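Local coordinates for histidine triad protein (Plasmodium falciparum 3D7, PDB 5CS2) that probably hydrolyses diadenosine triphosphate to AMP and ADP with its histidine triad, and binds the natural product cyclomarin A, at residues N68-I72 with E73-D77; Y28-K32 with R33-I37. All blocks are in the same frame, centred on the assembly; numbering follows the deposited sequence.

Contact 1 (N68-I72 with E73-D77); sequences NDLDI and EEIID
Asp71 and Ile72 start the first turn of helix 72-93: Asp71 O accepts from Ile75 N at 2.9 Å, and Ile72 O accepts from Ile76 N at 3.0 Å. Asp71 holds the N-cap position, yet its own carboxylate makes no capping bond. The N3 residue, Glu74, does bond back to the N-cap residue. Glu74 OE1 takes the Asp71 N-H at 2.9 Å on its anti lone pair, and the bond is nearly straight (172°). This is one half of a capping box. Glu74 CG stands beside its own backbone N (chi1 -63°), and the extended chain carries the carboxylate back past the helix start. Glu74 OE1 lies 4.0 Å from Asp71 OD2. Lys64 forms a salt bridge with Glu74 OE1 and probably eases this crowding of like charges. On the apolar side, Leu70 CB rests against Ile75 CG1 at 3.8 Å. Within the first turn, Ile72 CG2 meets Ile76 CD1 at 3.8 Å. The second subunit packs here, with Ile76 against its own counterpart and Lys4 of that subunit bonded to Leu70 O. Farther along, Asp77 bonds Thr39 and Ser42, which ties the helix to the end of strand 35-38 and the start of strand 42-46.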
loop_
_atom_site.group_PDB
_atom_site.type_symbol
_atom_site.label_atom_id
_atom_site.label_comp_id
_atom_site.label_asym_id
_atom_site.label_seq_id
_atom_site.Cartn_x
_atom_site.Cartn_y
_atom_site.Cartn_z
ATOM N N ASN A 68 -2.432 6.576 9.225
ATOM C CA ASN A 68 -2.692 8.012 9.197
ATOM C C ASN A 68 -1.849 8.834 10.185
ATOM O O ASN A 68 -1.907 10.066 10.140
ATOM C CB ASN A 68 -4.155 8.282 9.355
ATOM C CG ASN A 68 -4.843 8.106 8.020
ATOM O OD1 ASN A 68 -4.799 8.974 7.147
ATOM N ND2 ASN A 68 -5.411 6.969 7.839
ATOM N N ASP A 69 -1.006 8.162 11.011
ATOM C CA ASP A 69 -0.056 8.830 11.902
ATOM C C ASP A 69 1.203 9.183 11.109
ATOM O O ASP A 69 2.017 9.952 11.604
ATOM C CB ASP A 69 0.348 7.924 13.077
ATOM C CG ASP A 69 -0.761 7.684 14.082
ATOM O OD1 ASP A 69 -1.581 8.611 14.299
ATOM O OD2 ASP A 69 -0.802 6.584 14.665
ATOM N N LEU A 70 1.395 8.590 9.897
ATOM C CA LEU A 70 2.603 8.865 9.122
ATOM C C LEU A 70 2.619 10.237 8.505
ATOM O O LEU A 70 1.577 10.705 8.038
ATOM C CB LEU A 70 2.852 7.805 8.019
ATOM C CG LEU A 70 2.897 6.304 8.364
ATOM C CD1 LEU A 70 3.697 5.568 7.302
ATOM C CD2 LEU A 70 3.520 6.018 9.699
ATOM N N ASP A 71 3.807 10.854 8.428
ATOM C CA ASP A 71 3.994 12.142 7.749
ATOM C C ASP A 71 4.133 11.838 6.238
ATOM O O ASP A 71 4.443 10.696 5.866
ATOM C CB ASP A 71 5.269 12.850 8.242
ATOM C CG ASP A 71 5.315 13.203 9.715
ATOM O OD1 ASP A 71 4.227 13.432 10.315
ATOM O OD2 ASP A 71 6.436 13.333 10.254
ATOM N N ILE A 72 3.911 12.853 5.389
ATOM C CA ILE A 72 3.994 12.760 3.926
ATOM C C ILE A 72 5.299 12.077 3.479
ATOM O O ILE A 72 5.244 11.142 2.688
ATOM C CB ILE A 72 3.766 14.127 3.213
ATOM C CG1 ILE A 72 2.326 14.613 3.472
ATOM C CG2 ILE A 72 4.022 14.030 1.688
ATOM C CD1 ILE A 72 2.034 16.050 3.159
ATOM N N GLU A 73 6.449 12.499 4.051
ATOM C CA GLU A 73 7.782 11.969 3.738
ATOM C C GLU A 73 7.847 10.472 4.071
ATOM O O GLU A 73 8.408 9.714 3.282
ATOM C CB GLU A 73 8.886 12.749 4.493
ATOM C CG GLU A 73 9.001 14.213 4.106
ATOM C CD GLU A 73 7.969 15.152 4.709
ATOM O OE1 GLU A 73 7.243 14.735 5.641
ATOM O OE2 GLU A 73 7.876 16.306 4.232
ATOM N N GLU A 74 7.248 10.042 5.209
ATOM C CA GLU A 74 7.211 8.635 5.616
ATOM C C GLU A 74 6.326 7.788 4.697
ATOM O O GLU A 74 6.668 6.638 4.427
ATOM C CB GLU A 74 6.734 8.468 7.072
ATOM C CG GLU A 74 7.650 9.099 8.109
ATOM C CD GLU A 74 7.130 8.994 9.533
ATOM O OE1 GLU A 74 5.968 9.401 9.778
ATOM O OE2 GLU A 74 7.865 8.453 10.394
ATOM N N ILE A 75 5.170 8.335 4.266
ATOM C CA ILE A 75 4.236 7.648 3.349
ATOM C C ILE A 75 4.964 7.383 2.045
ATOM O O ILE A 75 4.937 6.266 1.535
ATOM C CB ILE A 75 2.915 8.450 3.105
ATOM C CG1 ILE A 75 2.134 8.600 4.414
ATOM C CG2 ILE A 75 2.035 7.746 2.007
ATOM C CD1 ILE A 75 1.192 9.827 4.422
ATOM N N ILE A 76 5.628 8.420 1.507
ATOM C CA ILE A 76 6.378 8.252 0.262
ATOM C C ILE A 76 7.493 7.225 0.426
ATOM O O ILE A 76 7.666 6.346 -0.428
ATOM C CB ILE A 76 6.903 9.630 -0.185
ATOM C CG1 ILE A 76 5.720 10.566 -0.590
ATOM C CG2 ILE A 76 8.001 9.515 -1.291
ATOM C CD1 ILE A 76 6.128 12.050 -0.778
ATOM N N ASP A 77 8.266 7.349 1.515
ATOM C CA ASP A 77 9.401 6.459 1.753
ATOM C C ASP A 77 8.979 4.994 1.827
ATOM O O ASP A 77 9.510 4.167 1.084
ATOM C CB ASP A 77 10.169 6.902 3.017
ATOM C CG ASP A 77 11.457 6.119 3.257
ATOM O OD1 ASP A 77 11.368 4.905 3.519
ATOM O OD2 ASP A 77 12.557 6.746 3.233
#

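Contact 2 (Y28-K32 with R33-I37); sequences YEIDK and REVFI
Asp31 and Arg33 make the tight polar part of this turn. The Arg33 guanidinium grips the carboxylate side-on in a salt bridge: NE bonds OD1 of Asp31 at 3.0 Å, and NH2 bonds OD2 of Asp31 at 2.9 Å. Both oxygens are met on the syn side, but the two flat groups are turned 46° apart, so the pairing is not coplanar. OD1 of Asp31 also accepts from Arg33 N at 3.0 Å, through its anti lone pair. With CG anti to the Asp31 backbone N (chi1 -163°), the carboxylate swings to where these three bonds fix it. Helix 181-199 lies against this part, with Ile181 touching Asp31 and Glu34. At the base of the turn, Ile30 CG2 packs on Val35 CG2 at 3.9 Å. Tyr23 and Phe45 touch both residues. The outer side is looser. Lys32 extends away from the turn. One water joins Asp31 N to Glu34 OE1, and another joins Lys32 O to Val35 O. The Lys32 O to Val35 N bond is weak, at 3.4 Å. Asp31 O accepts from Glu34 N at 2.9 Å. Together with the OD1 bond to Arg33 N, this makes an Asx turn overlapping a 3-10 turn, leading into edge strand 35-38 of the HIT-domain sheet.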
loop_
_atom_site.group_PDB
_atom_site.type_symbol
_atom_site.label_atom_id
_atom_site.label_comp_id
_atom_site.label_asym_id
_atom_site.label_seq_id
_atom_site.Cartn_x
_atom_site.Cartn_y
_atom_site.Cartn_z
ATOM N N TYR A 28 8.587 -4.765 20.440
ATOM C CA TYR A 28 9.628 -5.736 20.086
ATOM C C TYR A 28 10.857 -5.091 19.475
ATOM O O TYR A 28 10.858 -3.903 19.139
ATOM C CB TYR A 28 9.082 -6.845 19.180
ATOM C CG TYR A 28 7.873 -7.541 19.764
ATOM C CD1 TYR A 28 7.996 -8.389 20.857
ATOM C CD2 TYR A 28 6.594 -7.292 19.270
ATOM C CE1 TYR A 28 6.888 -9.018 21.415
ATOM C CE2 TYR A 28 5.478 -7.941 19.798
ATOM C CZ TYR A 28 5.631 -8.797 20.879
ATOM O OH TYR A 28 4.555 -9.426 21.449
ATOM N N GLU A 29 11.945 -5.848 19.458
ATOM C CA GLU A 29 13.173 -5.348 18.861
ATOM C C GLU A 29 13.555 -6.381 17.808
ATOM O O GLU A 29 13.450 -7.577 18.055
ATOM C CB GLU A 29 14.262 -5.165 19.930
ATOM C CG GLU A 29 15.484 -4.456 19.371
ATOM C CD GLU A 29 16.618 -4.187 20.344
ATOM O OE1 GLU A 29 16.350 -3.893 21.536
ATOM O OE2 GLU A 29 17.784 -4.213 19.884
ATOM N N ILE A 30 13.877 -5.916 16.591
ATOM C CA ILE A 30 14.237 -6.827 15.509
ATOM C C ILE A 30 15.758 -6.943 15.492
ATOM O O ILE A 30 16.443 -5.920 15.551
ATOM C CB ILE A 30 13.692 -6.294 14.135
ATOM C CG1 ILE A 30 12.133 -6.079 14.175
ATOM C CG2 ILE A 30 14.102 -7.229 12.975
ATOM C CD1 ILE A 30 11.312 -7.330 14.566
ATOM N N ASP A 31 16.255 -8.177 15.409
ATOM C CA ASP A 31 17.697 -8.485 15.319
ATOM C C ASP A 31 18.218 -7.893 14.000
ATOM O O ASP A 31 17.590 -8.060 12.941
ATOM C CB ASP A 31 17.891 -10.015 15.315
ATOM C CG ASP A 31 19.309 -10.453 15.623
ATOM O OD1 ASP A 31 20.220 -10.115 14.835
ATOM O OD2 ASP A 31 19.505 -11.146 16.647
ATOM N N LYS A 32 19.358 -7.201 14.063
ATOM C CA LYS A 32 19.996 -6.600 12.874
ATOM C C LYS A 32 20.265 -7.615 11.760
ATOM O O LYS A 32 20.263 -7.220 10.580
ATOM C CB LYS A 32 21.289 -5.857 13.269
ATOM C CG LYS A 32 22.381 -6.777 13.813
ATOM C CD LYS A 32 23.580 -5.972 14.322
ATOM C CE LYS A 32 24.585 -6.871 14.998
ATOM N NZ LYS A 32 25.634 -6.087 15.703
ATOM N N ARG A 33 20.484 -8.909 12.113
ATOM C CA ARG A 33 20.704 -10.007 11.169
ATOM C C ARG A 33 19.470 -10.304 10.312
ATOM O O ARG A 33 19.584 -10.970 9.286
ATOM C CB ARG A 33 21.152 -11.303 11.892
ATOM C CG ARG A 33 22.597 -11.240 12.389
ATOM C CD ARG A 33 22.940 -12.454 13.244
ATOM N NE ARG A 33 22.238 -12.379 14.526
ATOM C CZ ARG A 33 22.249 -13.320 15.461
ATOM N NH1 ARG A 33 22.931 -14.448 15.276
ATOM N NH2 ARG A 33 21.571 -13.148 16.587
ATOM N N GLU A 34 18.279 -9.857 10.768
ATOM C CA GLU A 34 17.034 -10.144 10.039
ATOM C C GLU A 34 16.602 -9.014 9.104
ATOM O O GLU A 34 15.630 -9.178 8.365
ATOM C CB GLU A 34 15.907 -10.422 11.057
ATOM C CG GLU A 34 16.246 -11.528 12.046
ATOM C CD GLU A 34 15.288 -11.663 13.219
ATOM O OE1 GLU A 34 14.440 -10.761 13.422
ATOM O OE2 GLU A 34 15.399 -12.669 13.954
ATOM N N VAL A 35 17.307 -7.908 9.137
ATOM C CA VAL A 35 17.014 -6.687 8.388
ATOM C C VAL A 35 17.786 -6.727 7.067
ATOM O O VAL A 35 18.993 -6.907 7.079
ATOM C CB VAL A 35 17.353 -5.419 9.204
ATOM C CG1 VAL A 35 17.145 -4.146 8.386
ATOM C CG2 VAL A 35 16.543 -5.376 10.510
ATOM N N PHE A 36 17.104 -6.535 5.964
ATOM C CA PHE A 36 17.790 -6.554 4.653
ATOM C C PHE A 36 17.952 -5.155 4.040
ATOM O O PHE A 36 18.698 -5.003 3.070
ATOM C CB PHE A 36 17.101 -7.527 3.704
ATOM C CG PHE A 36 15.601 -7.350 3.622
ATOM C CD1 PHE A 36 15.044 -6.295 2.896
ATOM C CD2 PHE A 36 14.745 -8.246 4.255
ATOM C CE1 PHE A 36 13.649 -6.118 2.841
ATOM C CE2 PHE A 36 13.353 -8.099 4.153
ATOM C CZ PHE A 36 12.815 -7.026 3.467
ATOM N N ILE A 37 17.221 -4.121 4.545
ATOM C CA ILE A 37 17.368 -2.782 4.006
ATOM C C ILE A 37 16.917 -1.764 5.049
ATOM O O ILE A 37 15.940 -2.013 5.748
ATOM C CB ILE A 37 16.565 -2.588 2.662
ATOM C CG1 ILE A 37 16.918 -1.251 1.968
ATOM C CG2 ILE A 37 15.031 -2.723 2.879
ATOM C CD1 ILE A 37 16.543 -1.202 0.410
HETATM O O HOH W 1 14.126 -10.424 16.103
HETATM O O HOH W 2 21.377 -7.507 8.109
#

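Contact 2 comes first in the chain and contact 1 later. Each is a local turn at the start of a larger element: strand 35-38 for contact 2, helix 72-93 for contact 1. Their centres lie 21 Å apart and their nearest atoms about 8 Å apart, so they do not touch. Contact 2 reaches the same helix farther along, through Phe36 on Met85 and Ile37 on Leu81 and Phe84. Both contacts lie near the predicted nucleotide site. The Leu70 side chain is about 9 Å from that of His116, the predicted AMP-bearing histidine. The Ile30 side chain is about 8 Å from those of Asn47 and Val112, predicted substrate-binding residues.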